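Local coordinates for protein beta-phenylalanine aminotransferase (Variovorax paradoxus, PDB 4AO9) that catalyses the pyridoxal-5'-phosphate-dependent transamination of beta-phenylalanine, probably passing its amino group to a keto acid, as a class-III aminotransferase, at residues C137-Q142 with F339-A344; Q230-C235 with S416-V421; G345-R350 with I374-N379. All coordinates share one frame; numbering follows the deposited sequence.

Contact 1 (C137-Q142 with F339-A344); sequences CERFPQ and FTPEAA
R139, in the last turn of helix 129-139, reaches across to F339 and P341 where helix 341-365 begins, and every close approach between the two segments involves this one side chain. Its CB already points toward segment 339-344. CG, anti to the backbone N (chi1 -173°), lies over one face of the F140 ring within its own segment, and from there the chain runs extended to NE, delivering the guanidinium a full side-chain length from its own backbone. At the tip, NH1 and NH2 take hold of the same oxygen end-on. NH1 donates to F339 O at 2.8 Å, in the carbonyl plane and on a lone pair; NH2 donates to F339 O at 3.1 Å from above that plane. Both bonds stay close to the guanidinium plane, which fixes its rotation. P341 CD lies over one face, 3.6 Å from NH1 of R139, and A344 CB is 3.9 Å from R139 NH2. The acceptor sits just before T340, the N-cap residue, whose OG1 takes a bond from A343 N. The arginine thus ties the C-terminal end of helix 129-139 to the start of helix 341-365, while F140 rests on L285 of strand 282-286 and F339 meets Y288 edge-to-face.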
loop_
_atom_site.group_PDB
_atom_site.type_symbol
_atom_site.label_atom_id
_atom_site.label_comp_id
_atom_site.label_asym_id
_atom_site.label_seq_id
_atom_site.Cartn_x
_atom_site.Cartn_y
_atom_site.Cartn_z
ATOM N N CYS A 137 12.761 16.054 -1.350
ATOM C CA CYS A 137 12.563 17.399 -0.814
ATOM C C CYS A 137 13.319 18.436 -1.638
ATOM O O CYS A 137 12.849 19.560 -1.799
ATOM C CB CYS A 137 12.987 17.471 0.653
ATOM S SG CYS A 137 11.900 16.523 1.764
ATOM N N GLU A 138 14.488 18.060 -2.144
ATOM C CA GLU A 138 15.279 18.971 -2.981
ATOM C C GLU A 138 14.654 19.160 -4.355
ATOM O O GLU A 138 14.698 20.263 -4.916
ATOM C CB GLU A 138 16.718 18.475 -3.110
ATOM C CG GLU A 138 17.519 18.656 -1.844
ATOM C CD GLU A 138 18.894 17.989 -1.885
ATOM O OE1 GLU A 138 19.174 17.181 -2.804
ATOM O OE2 GLU A 138 19.678 18.259 -0.958
ATOM N N ARG A 139 14.076 18.095 -4.903
ATOM C CA ARG A 139 13.460 18.138 -6.221
ATOM C C ARG A 139 12.130 18.882 -6.209
ATOM O O ARG A 139 11.776 19.549 -7.181
ATOM C CB ARG A 139 13.262 16.715 -6.745
ATOM C CG ARG A 139 12.776 16.639 -8.184
ATOM C CD ARG A 139 12.912 15.227 -8.690
ATOM N NE ARG A 139 12.416 15.049 -10.058
ATOM C CZ ARG A 139 12.983 14.240 -10.947
ATOM N NH1 ARG A 139 14.085 13.562 -10.630
ATOM N NH2 ARG A 139 12.450 14.111 -12.154
ATOM N N PHE A 140 11.400 18.757 -5.100
ATOM C CA PHE A 140 10.091 19.374 -4.955
ATOM C C PHE A 140 10.100 20.200 -3.660
ATOM O O PHE A 140 9.643 19.743 -2.610
ATOM C CB PHE A 140 8.998 18.293 -4.912
ATOM C CG PHE A 140 9.050 17.319 -6.066
ATOM C CD1 PHE A 140 8.613 17.688 -7.335
ATOM C CD2 PHE A 140 9.513 16.019 -5.876
ATOM C CE1 PHE A 140 8.650 16.790 -8.402
ATOM C CE2 PHE A 140 9.543 15.110 -6.936
ATOM C CZ PHE A 140 9.117 15.499 -8.200
ATOM N N PRO A 141 10.635 21.431 -3.726
ATOM C CA PRO A 141 10.896 22.194 -2.503
ATOM C C PRO A 141 9.663 22.605 -1.689
ATOM O O PRO A 141 9.801 23.028 -0.531
ATOM C CB PRO A 141 11.667 23.419 -3.010
ATOM C CG PRO A 141 12.233 22.996 -4.308
ATOM C CD PRO A 141 11.211 22.090 -4.912
ATOM N N GLN A 142 8.472 22.479 -2.274
ATOM C CA GLN A 142 7.221 22.639 -1.521
ATOM C C GLN A 142 7.023 21.508 -0.510
ATOM O O GLN A 142 6.117 21.564 0.329
ATOM C CB GLN A 142 6.008 22.727 -2.457
ATOM C CG GLN A 142 5.687 21.433 -3.209
ATOM C CD GLN A 142 6.397 21.314 -4.549
ATOM O OE1 GLN A 142 7.603 21.559 -4.670
ATOM N NE2 GLN A 142 5.638 20.924 -5.571
ATOM N N PHE A 339 15.784 9.233 -14.497
ATOM C CA PHE A 339 14.732 10.232 -14.620
ATOM C C PHE A 339 15.036 11.443 -13.766
ATOM O O PHE A 339 14.351 11.732 -12.775
ATOM C CB PHE A 339 13.362 9.642 -14.283
ATOM C CG PHE A 339 12.205 10.479 -14.778
ATOM C CD1 PHE A 339 12.026 10.707 -16.140
ATOM C CD2 PHE A 339 11.299 11.041 -13.883
ATOM C CE1 PHE A 339 10.960 11.472 -16.606
ATOM C CE2 PHE A 339 10.230 11.811 -14.339
ATOM C CZ PHE A 339 10.059 12.023 -15.707
ATOM N N THR A 340 16.093 12.145 -14.165
ATOM C CA THR A 340 16.532 13.371 -13.520
ATOM C C THR A 340 15.563 14.502 -13.864
ATOM O O THR A 340 14.709 14.334 -14.735
ATOM C CB THR A 340 17.916 13.752 -14.064
ATOM O OG1 THR A 340 17.832 13.881 -15.494
ATOM C CG2 THR A 340 18.939 12.675 -13.708
ATOM N N PRO A 341 15.675 15.657 -13.175
ATOM C CA PRO A 341 14.826 16.775 -13.575
ATOM C C PRO A 341 15.018 17.127 -15.056
ATOM O O PRO A 341 14.041 17.402 -15.766
ATOM C CB PRO A 341 15.309 17.905 -12.665
ATOM C CG PRO A 341 15.734 17.184 -11.412
ATOM C CD PRO A 341 16.407 15.938 -11.923
ATOM N N GLU A 342 16.262 17.081 -15.525
ATOM C CA GLU A 342 16.566 17.352 -16.929
ATOM C C GLU A 342 15.873 16.368 -17.876
ATOM O O GLU A 342 15.302 16.769 -18.893
ATOM C CB GLU A 342 18.081 17.346 -17.151
ATOM C CG GLU A 342 18.825 18.517 -16.493
ATOM C CD GLU A 342 18.979 18.423 -14.963
ATOM O OE1 GLU A 342 18.829 17.329 -14.364
ATOM O OE2 GLU A 342 19.268 19.480 -14.354
ATOM N N ALA A 343 15.916 15.081 -17.530
ATOM C CA ALA A 343 15.240 14.046 -18.305
ATOM C C ALA A 343 13.727 14.234 -18.336
ATOM O O ALA A 343 13.086 13.969 -19.357
ATOM C CB ALA A 343 15.593 12.683 -17.765
ATOM N N ALA A 344 13.153 14.678 -17.216
ATOM C CA ALA A 344 11.725 14.947 -17.160
ATOM C C ALA A 344 11.340 16.056 -18.142
ATOM O O ALA A 344 10.332 15.939 -18.846
ATOM C CB ALA A 344 11.292 15.292 -15.730
#

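Contact 2 (Q230-C235 with S416-V421)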
loop_
_atom_site.group_PDB
_atom_site.type_symbol
_atom_site.label_atom_id
_atom_site.label_comp_id
_atom_site.label_asym_id
_atom_site.label_seq_id
_atom_site.Cartn_x
_atom_site.Cartn_y
_atom_site.Cartn_z
ATOM N N GLN A 230 -5.953 16.157 -14.299
ATOM C CA GLN A 230 -6.584 14.872 -13.980
ATOM C C GLN A 230 -6.045 13.788 -14.893
ATOM O O GLN A 230 -5.944 13.967 -16.110
ATOM C CB GLN A 230 -8.095 14.948 -14.072
ATOM C CG GLN A 230 -8.717 15.712 -12.923
ATOM C CD GLN A 230 -10.225 15.621 -12.918
ATOM O OE1 GLN A 230 -10.861 15.325 -13.937
ATOM N NE2 GLN A 230 -10.814 15.885 -11.769
ATOM N N GLY A 231 -5.680 12.668 -14.284
ATOM C CA GLY A 231 -5.070 11.548 -15.004
ATOM C C GLY A 231 -6.106 10.568 -15.506
ATOM O O GLY A 231 -6.403 10.512 -16.706
ATOM N N ALA A 232 -6.653 9.781 -14.586
ATOM C CA ALA A 232 -7.622 8.738 -14.906
ATOM C C ALA A 232 -8.839 9.216 -15.688
ATOM O O ALA A 232 -9.357 8.480 -16.532
ATOM C CB ALA A 232 -8.058 8.013 -13.631
ATOM N N SER A 233 -9.291 10.444 -15.431
ATOM C CA SER A 233 -10.465 10.965 -16.135
ATOM C C SER A 233 -10.173 11.285 -17.601
ATOM O O SER A 233 -11.111 11.516 -18.365
ATOM C CB SER A 233 -11.033 12.205 -15.451
ATOM O OG SER A 233 -10.188 13.322 -15.673
ATOM N N GLY A 234 -8.892 11.335 -17.981
ATOM C CA GLY A 234 -8.525 11.517 -19.399
ATOM C C GLY A 234 -7.458 12.553 -19.731
ATOM O O GLY A 234 -7.509 13.167 -20.811
ATOM N N CYS A 235 -6.484 12.757 -18.835
ATOM C CA CYS A 235 -5.431 13.771 -19.049
ATOM C C CYS A 235 -6.032 15.143 -19.364
ATOM O O CYS A 235 -5.824 15.711 -20.447
ATOM C CB CYS A 235 -4.446 13.342 -20.141
ATOM S SG CYS A 235 -3.511 11.883 -19.707
ATOM N N SER A 416 -3.309 1.443 -23.528
ATOM C CA SER A 416 -4.370 1.207 -22.558
ATOM C C SER A 416 -5.746 1.222 -23.231
ATOM O O SER A 416 -5.987 1.996 -24.171
ATOM C CB SER A 416 -4.323 2.269 -21.472
ATOM O OG SER A 416 -4.470 3.540 -22.051
ATOM N N PRO A 417 -6.672 0.382 -22.735
ATOM C CA PRO A 417 -8.038 0.425 -23.247
ATOM C C PRO A 417 -8.646 1.831 -23.214
ATOM O O PRO A 417 -9.395 2.189 -24.127
ATOM C CB PRO A 417 -8.790 -0.506 -22.299
ATOM C CG PRO A 417 -7.759 -1.530 -21.924
ATOM C CD PRO A 417 -6.469 -0.753 -21.810
ATOM N N ARG A 418 -8.319 2.615 -22.191
ATOM C CA ARG A 418 -8.927 3.940 -22.044
ATOM C C ARG A 418 -8.321 5.015 -22.955
ATOM O O ARG A 418 -8.790 6.142 -22.938
ATOM C CB ARG A 418 -8.967 4.394 -20.571
ATOM C CG ARG A 418 -7.647 4.864 -19.971
ATOM C CD ARG A 418 -7.773 5.005 -18.443
ATOM N NE ARG A 418 -6.630 5.714 -17.866
ATOM C CZ ARG A 418 -6.238 5.617 -16.598
ATOM N NH1 ARG A 418 -6.887 4.823 -15.742
ATOM N NH2 ARG A 418 -5.184 6.304 -16.182
ATOM N N GLY A 419 -7.297 4.663 -23.736
ATOM C CA GLY A 419 -6.687 5.601 -24.684
ATOM C C GLY A 419 -5.577 6.456 -24.090
ATOM O O GLY A 419 -5.114 7.403 -24.719
ATOM N N PHE A 420 -5.170 6.126 -22.866
ATOM C CA PHE A 420 -4.075 6.795 -22.153
ATOM C C PHE A 420 -2.728 6.391 -22.750
ATOM O O PHE A 420 -2.418 5.204 -22.830
ATOM C CB PHE A 420 -4.165 6.382 -20.676
ATOM C CG PHE A 420 -3.211 7.083 -19.734
ATOM C CD1 PHE A 420 -2.749 8.386 -19.952
ATOM C CD2 PHE A 420 -2.823 6.431 -18.560
ATOM C CE1 PHE A 420 -1.894 9.009 -19.008
ATOM C CE2 PHE A 420 -1.993 7.052 -17.613
ATOM C CZ PHE A 420 -1.522 8.345 -17.840
ATOM N N VAL A 421 -1.960 7.387 -23.194
ATOM C CA VAL A 421 -0.653 7.200 -23.810
ATOM C C VAL A 421 0.411 7.779 -22.893
ATOM O O VAL A 421 0.298 8.922 -22.447
ATOM C CB VAL A 421 -0.596 7.912 -25.181
ATOM C CG1 VAL A 421 0.824 7.908 -25.759
ATOM C CG2 VAL A 421 -1.573 7.261 -26.141
HETATM O O HOH W 1 -5.815 8.490 -18.526
#
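The guanidinium of R418 has A232 CA over one face, toward its rim and 3.7 Å from R418 NH2. Beside this pair, the sulfur of C235 approaches the F420 ring obliquely, C235 SG to F420 CE1 3.4 Å, a sulfur-aromatic contact; a first torsion of -174° turns the F420 ring away from its own N and beside its carbonyl, which carries it across to the sulfur. A water joins the two segments: it lies 2.8 Å from G231 O, to which it can donate, accepts from R418 NE at 3.0 Å, and also sits above one face of the F420 ring. With an alanine at R418, the water is likely to lose the NE donor that ties it to this turn, and A232 the group lying over it. In the second shell, G231 O also accepts from G234 N and C235 N on one face of its plane, curling the loop. S416 OG donates to F420 O at 2.8 Å on an in-plane lone pair. Further out, N379 ND2 bonds to R418 O, and V421 pairs with M378. The contact therefore sets the loop between strands 229-230 and 236-237 against the start of strand 420-422, an outer strand of a three-stranded antiparallel sheet.

Contact 3 (G345-R350 with I374-N379)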
loop_
_atom_site.group_PDB
_atom_site.type_symbol
_atom_site.label_atom_id
_atom_site.label_comp_id
_atom_site.label_asym_id
_atom_site.label_seq_id
_atom_site.Cartn_x
_atom_site.Cartn_y
_atom_site.Cartn_z
ATOM N N GLY A 345 12.151 17.113 -18.192
ATOM C CA GLY A 345 11.966 18.205 -19.152
ATOM C C GLY A 345 12.071 17.724 -20.590
ATOM O O GLY A 345 11.228 18.061 -21.431
ATOM N N ALA A 346 13.086 16.908 -20.867
ATOM C CA ALA A 346 13.311 16.419 -22.223
ATOM C C ALA A 346 12.195 15.479 -22.687
ATOM O O ALA A 346 11.736 15.561 -23.828
ATOM C CB ALA A 346 14.680 15.761 -22.342
ATOM N N LEU A 347 11.741 14.598 -21.798
ATOM C CA LEU A 347 10.652 13.685 -22.144
ATOM C C LEU A 347 9.348 14.458 -22.373
ATOM O O LEU A 347 8.548 14.104 -23.245
ATOM C CB LEU A 347 10.476 12.614 -21.054
ATOM C CG LEU A 347 9.559 11.433 -21.392
ATOM C CD1 LEU A 347 10.156 10.543 -22.482
ATOM C CD2 LEU A 347 9.276 10.619 -20.139
ATOM N N ALA A 348 9.138 15.513 -21.588
ATOM C CA ALA A 348 7.964 16.370 -21.741
ATOM C C ALA A 348 7.947 17.058 -23.105
ATOM O O ALA A 348 6.902 17.145 -23.746
ATOM C CB ALA A 348 7.892 17.398 -20.620
ATOM N N GLU A 349 9.116 17.514 -23.548
ATOM C CA GLU A 349 9.261 18.106 -24.885
ATOM C C GLU A 349 8.902 17.115 -25.994
ATOM O O GLU A 349 8.161 17.471 -26.915
ATOM C CB GLU A 349 10.676 18.647 -25.097
ATOM C CG GLU A 349 11.009 19.889 -24.276
ATOM C CD GLU A 349 12.486 20.284 -24.357
ATOM O OE1 GLU A 349 13.311 19.495 -24.878
ATOM O OE2 GLU A 349 12.825 21.391 -23.887
ATOM N N ARG A 350 9.413 15.885 -25.898
ATOM C CA ARG A 350 9.074 14.815 -26.852
ATOM C C ARG A 350 7.564 14.549 -26.869
ATOM O O ARG A 350 6.972 14.333 -27.927
ATOM C CB ARG A 350 9.825 13.518 -26.536
ATOM C CG ARG A 350 11.339 13.648 -26.486
ATOM C CD ARG A 350 11.985 12.493 -25.700
ATOM N NE ARG A 350 11.725 11.181 -26.296
ATOM C CZ ARG A 350 12.230 10.770 -27.454
ATOM N NH1 ARG A 350 13.031 11.564 -28.157
ATOM N NH2 ARG A 350 11.939 9.561 -27.916
ATOM N N ILE A 374 -0.537 16.876 -21.187
ATOM C CA ILE A 374 0.627 17.732 -20.974
ATOM C C ILE A 374 1.870 16.876 -21.106
ATOM O O ILE A 374 1.925 15.759 -20.575
ATOM C CB ILE A 374 0.634 18.347 -19.543
ATOM C CG1 ILE A 374 -0.600 19.223 -19.303
ATOM C CG2 ILE A 374 1.923 19.157 -19.310
ATOM C CD1 ILE A 374 -0.812 19.622 -17.839
ATOM N N GLY A 375 2.867 17.371 -21.829
ATOM C CA GLY A 375 4.167 16.703 -21.856
ATOM C C GLY A 375 4.090 15.247 -22.271
ATOM O O GLY A 375 3.527 14.920 -23.310
ATOM N N SER A 376 4.601 14.361 -21.418
ATOM C CA SER A 376 4.756 12.947 -21.776
ATOM C C SER A 376 3.507 12.088 -21.522
ATOM O O SER A 376 3.551 10.864 -21.681
ATOM C CB SER A 376 5.966 12.359 -21.046
ATOM O OG SER A 376 5.822 12.536 -19.640
ATOM N N LEU A 377 2.403 12.740 -21.151
ATOM C CA LEU A 377 1.133 12.063 -20.865
ATOM C C LEU A 377 0.016 12.635 -21.722
ATOM O O LEU A 377 -0.200 13.846 -21.746
ATOM C CB LEU A 377 0.758 12.221 -19.393
ATOM C CG LEU A 377 1.808 11.802 -18.356
ATOM C CD1 LEU A 377 1.279 12.091 -16.947
ATOM C CD2 LEU A 377 2.178 10.340 -18.534
ATOM N N MET A 378 -0.697 11.769 -22.437
ATOM C CA MET A 378 -1.840 12.230 -23.233
ATOM C C MET A 378 -2.913 11.155 -23.314
ATOM O O MET A 378 -2.676 10.010 -22.942
ATOM C CB MET A 378 -1.390 12.675 -24.637
ATOM C CG MET A 378 -0.736 11.572 -25.433
ATOM S SD MET A 378 0.267 12.153 -26.816
ATOM C CE MET A 378 1.771 12.606 -25.960
ATOM N N ASN A 379 -4.091 11.514 -23.808
ATOM C CA ASN A 379 -5.207 10.576 -23.877
ATOM C C ASN A 379 -6.052 10.841 -25.115
ATOM O O ASN A 379 -6.433 11.991 -25.365
ATOM C CB ASN A 379 -6.070 10.709 -22.608
ATOM C CG ASN A 379 -6.767 9.408 -22.196
ATOM O OD1 ASN A 379 -6.549 8.912 -21.084
ATOM N ND2 ASN A 379 -7.619 8.862 -23.065
#
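L347 and S376 make the apolar part of this contact, with L347 CG 3.7 Å from S376 CB. The leucine's first torsion, -169°, swings its branch opposite its own N and carries it from the flank of the helix toward the turn; CD2 follows, 3.8 Å from the same S376 CB. The serine therefore meets the leucine mainly through its methylene carbon. Its hydroxyl has another task, since S376 OG is hydrogen-bonded to R266 NH2, and L347 also packs on R266. One arginine thus borders both members of the pair.

Backbone meets backbone at A348 and G375, whose CA atoms come within 3.8 Å. Here G375 CA offers a C-H to A348 O at 3.4 Å, a weak interaction with an angle of 142° at the hydrogen, and the methyl of A348 lies 4.0 Å from G375 CA. Glycine suits this place for two reasons: its positive phi is unfavourable for most other residues, and a beta carbon would come tight against the alanine methyl. The small residues on both sides are consistent with so close an approach.

No conventional hydrogen bond links the two segments, but G375 N bonds to E352 OE2 a turn further along helix 341-365. The turn itself is closed by I374 N to L377 O and L377 N to I374 O, both 3.1 Å.

The residues from I374 to L377 form a type II' turn with glycine at its second position, joining antiparallel strands 370-374 and 377-381. This is a beta-hairpin with a two-residue (2:2) type II' turn, and its tip is packed against the side of helix 341-365.

Overall arrangement
Helix 341-365 joins two of the three sites: contact 1 uses its first turn and contact 3 the turn that follows, their centres about 15 Å apart, with F339 CE1 and L347 CD2 packed at 4.0 Å. Contact 3 leads on to contact 2, about 14 Å away between centres, through the three-stranded antiparallel sheet in which strands 377-381 and 420-422 are neighbours. Contacts 1 and 2 do not touch, their centres lying about 24 Å apart. Along the chain, contact 1 closes before contact 3 opens, contact 3 is nested within contact 2, and the segments of contacts 1 and 2 alternate. Contact 2 lies nearest the cofactor, G231 being about 6 Å from it, while F339 and S376 are about 14 and 13 Å away.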